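Local coordinates for conserved protein (Methanothermobacter thermautotrophicus, PDB 3BEY) that is of unknown function but belongs to the AhpD-like carboxymuconolactone decarboxylase family and may have peroxiredoxin activity, at residues R35-L39 with I66-L71. Numbering follows the deposited sequence.
Sequences REKLL and ITEGEL
Arg35, near the start of helix 34-47, forms a salt bridge with Glu70 in the first turn of helix 68-90. Arg35 NH1 donates to Glu70 OE2 at 2.6 Å. The carboxylate oxygen lies close to the guanidinium plane, but the donor comes from above the carboxylate plane, 55° out of it. NH2 adds a weak bond to the same oxygen. Arg35 reaches across with a side chain extended from CG to NE, CG lying trans to the backbone N (chi1 173°).

The other carboxylate oxygen is held within its own segment. Glu70 OE1 accepts from Thr67 N at 3.2 Å, and Gly69 N donates to Thr67 OG1. Together these bonds make a capping box at the N-terminus of helix 68-90.

Beside the ion pair, Ile66 CD1 packs on Leu38 CB at 3.9 Å. Leu39 CD2 touches Ile66 CG2 and, at 4.0 Å, Leu71 CD1. Leu71 also packs on Ala58, Ala61 and Leu62 of helix 51-62.

Arg35 NE pairs with Glu36 of the second subunit. The guanidinium thus links two helices of one chain to a subunit interface. Glu70 combines capping with ion pairing, which probably limits the rotation of its carboxylate.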
ATOM      1  N   ARG D  35      -7.850  25.943   0.738  1.00 34.96           N
ATOM      2  CA  ARG D  35      -8.813  25.091   1.404  1.00 34.65           C
ATOM      3  C   ARG D  35      -8.832  23.700   0.765  1.00 33.39           C
ATOM      4  O   ARG D  35      -8.753  22.684   1.452  1.00 31.39           O
ATOM      5  CB  ARG D  35     -10.203  25.726   1.318  1.00 33.96           C
ATOM      6  CG  ARG D  35     -11.317  24.851   1.833  1.00 36.53           C
ATOM      7  CD  ARG D  35     -12.652  25.559   1.729  1.00 40.67           C
ATOM      8  NE  ARG D  35     -13.772  24.644   1.937  1.00 44.86           N
ATOM      9  CZ  ARG D  35     -14.198  24.230   3.125  1.00 45.55           C
ATOM     10  NH1 ARG D  35     -15.223  23.391   3.198  1.00 46.91           N
ATOM     11  NH2 ARG D  35     -13.621  24.667   4.237  1.00 44.98           N
ATOM     12  N   GLU D  36      -8.931  23.668  -0.558  1.00 31.97           N
ATOM     13  CA  GLU D  36      -8.990  22.411  -1.283  1.00 31.41           C
ATOM     14  C   GLU D  36      -7.720  21.581  -1.106  1.00 29.94           C
ATOM     15  O   GLU D  36      -7.793  20.381  -0.846  1.00 28.05           O
ATOM     16  CB  GLU D  36      -9.282  22.699  -2.755  1.00 32.36           C
ATOM     17  CG  GLU D  36     -10.549  23.531  -2.921  1.00 35.48           C
ATOM     18  CD  GLU D  36     -10.734  24.087  -4.323  1.00 39.33           C
ATOM     19  OE1 GLU D  36      -9.739  24.566  -4.917  1.00 39.88           O
ATOM     20  OE2 GLU D  36     -11.884  24.060  -4.824  1.00 41.87           O
ATOM     21  N   LYS D  37      -6.562  22.224  -1.215  1.00 29.37           N
ATOM     22  CA  LYS D  37      -5.292  21.524  -1.040  1.00 29.51           C
ATOM     23  C   LYS D  37      -5.124  20.959   0.377  1.00 28.98           C
ATOM     24  O   LYS D  37      -4.514  19.904   0.561  1.00 30.52           O
ATOM     25  CB  LYS D  37      -4.131  22.449  -1.394  1.00 28.76           C
ATOM     26  CG  LYS D  37      -4.056  22.757  -2.894  1.00 31.38           C
ATOM     27  CD  LYS D  37      -3.094  23.900  -3.201  1.00 33.77           C
ATOM     28  CE  LYS D  37      -3.634  25.231  -2.677  1.00 33.14           C
ATOM     29  NZ  LYS D  37      -2.768  26.371  -3.042  1.00 33.73           N
ATOM     30  N   LEU D  38      -5.678  21.645   1.372  1.00 27.52           N
ATOM     31  CA  LEU D  38      -5.591  21.179   2.754  1.00 27.39           C
ATOM     32  C   LEU D  38      -6.465  19.939   2.949  1.00 26.61           C
ATOM     33  O   LEU D  38      -6.018  18.947   3.519  1.00 27.70           O
ATOM     34  CB  LEU D  38      -6.023  22.284   3.730  1.00 27.31           C
ATOM     35  CG  LEU D  38      -5.019  23.430   3.905  1.00 29.72           C
ATOM     36  CD1 LEU D  38      -5.652  24.553   4.702  1.00 28.07           C
ATOM     37  CD2 LEU D  38      -3.764  22.919   4.601  1.00 28.77           C
ATOM     38  N   LEU D  39      -7.709  20.002   2.488  1.00 23.69           N
ATOM     39  CA  LEU D  39      -8.603  18.856   2.590  1.00 23.86           C
ATOM     40  C   LEU D  39      -7.992  17.674   1.824  1.00 24.33           C
ATOM     41  O   LEU D  39      -7.967  16.542   2.311  1.00 25.69           O
ATOM     42  CB  LEU D  39      -9.974  19.194   2.000  1.00 21.36           C
ATOM     43  CG  LEU D  39     -10.832  20.217   2.756  1.00 20.03           C
ATOM     44  CD1 LEU D  39     -11.853  20.810   1.813  1.00 14.89           C
ATOM     45  CD2 LEU D  39     -11.501  19.538   3.969  1.00 16.75           C
ATOM     46  N   ILE D  66     -10.414  25.065   9.111  1.00 39.18           N
ATOM     47  CA  ILE D  66     -11.258  23.976   8.645  1.00 39.06           C
ATOM     48  C   ILE D  66     -11.692  23.148   9.855  1.00 40.04           C
ATOM     49  O   ILE D  66     -10.873  22.817  10.711  1.00 41.74           O
ATOM     50  CB  ILE D  66     -10.495  23.087   7.626  1.00 39.10           C
ATOM     51  CG1 ILE D  66     -10.086  23.941   6.422  1.00 37.17           C
ATOM     52  CG2 ILE D  66     -11.366  21.913   7.187  1.00 35.10           C
ATOM     53  CD1 ILE D  66      -9.421  23.179   5.306  1.00 37.02           C
ATOM     54  N   THR D  67     -12.978  22.825   9.930  1.00 41.28           N
ATOM     55  CA  THR D  67     -13.514  22.049  11.048  1.00 43.56           C
ATOM     56  C   THR D  67     -13.200  20.560  10.957  1.00 44.47           C
ATOM     57  O   THR D  67     -12.885  20.046   9.880  1.00 44.85           O
ATOM     58  CB  THR D  67     -15.043  22.188  11.140  1.00 45.11           C
ATOM     59  OG1 THR D  67     -15.526  21.443  12.268  1.00 49.44           O
ATOM     60  CG2 THR D  67     -15.698  21.648   9.884  1.00 44.62           C
ATOM     61  N   GLU D  68     -13.297  19.869  12.091  1.00 44.02           N
ATOM     62  CA  GLU D  68     -13.038  18.437  12.135  1.00 44.33           C
ATOM     63  C   GLU D  68     -14.140  17.714  11.371  1.00 43.06           C
ATOM     64  O   GLU D  68     -13.965  16.579  10.932  1.00 43.66           O
ATOM     65  CB  GLU D  68     -13.010  17.936  13.583  1.00 47.24           C
ATOM     66  CG  GLU D  68     -11.953  18.597  14.454  1.00 50.94           C
ATOM     67  CD  GLU D  68     -11.940  18.057  15.874  1.00 52.73           C
ATOM     68  OE1 GLU D  68     -13.006  18.079  16.527  1.00 54.78           O
ATOM     69  OE2 GLU D  68     -10.864  17.616  16.340  1.00 54.30           O
ATOM     70  N   GLY D  69     -15.275  18.384  11.213  1.00 40.53           N
ATOM     71  CA  GLY D  69     -16.388  17.783  10.506  1.00 39.50           C
ATOM     72  C   GLY D  69     -16.122  17.671   9.021  1.00 39.13           C
ATOM     73  O   GLY D  69     -16.416  16.650   8.399  1.00 39.47           O
ATOM     74  N   GLU D  70     -15.568  18.728   8.440  1.00 36.81           N
ATOM     75  CA  GLU D  70     -15.269  18.719   7.021  1.00 35.36           C
ATOM     76  C   GLU D  70     -14.093  17.779   6.785  1.00 33.52           C
ATOM     77  O   GLU D  70     -13.993  17.132   5.749  1.00 33.68           O
ATOM     78  CB  GLU D  70     -14.946  20.138   6.556  1.00 36.91           C
ATOM     79  CG  GLU D  70     -16.134  21.094   6.709  1.00 41.06           C
ATOM     80  CD  GLU D  70     -15.757  22.563   6.546  1.00 42.78           C
ATOM     81  OE1 GLU D  70     -14.956  23.069   7.366  1.00 41.53           O
ATOM     82  OE2 GLU D  70     -16.265  23.209   5.596  1.00 44.53           O
ATOM     83  N   LEU D  71     -13.214  17.700   7.772  1.00 32.43           N
ATOM     84  CA  LEU D  71     -12.048  16.846   7.696  1.00 31.16           C
ATOM     85  C   LEU D  71     -12.455  15.368   7.740  1.00 31.77           C
ATOM     86  O   LEU D  71     -11.899  14.537   7.015  1.00 30.19           O
ATOM     87  CB  LEU D  71     -11.116  17.180   8.856  1.00 31.39           C
ATOM     88  CG  LEU D  71      -9.692  17.616   8.524  1.00 33.22           C
ATOM     89  CD1 LEU D  71      -9.678  18.598   7.358  1.00 32.06           C
ATOM     90  CD2 LEU D  71      -9.074  18.236   9.770  1.00 35.34           C
TER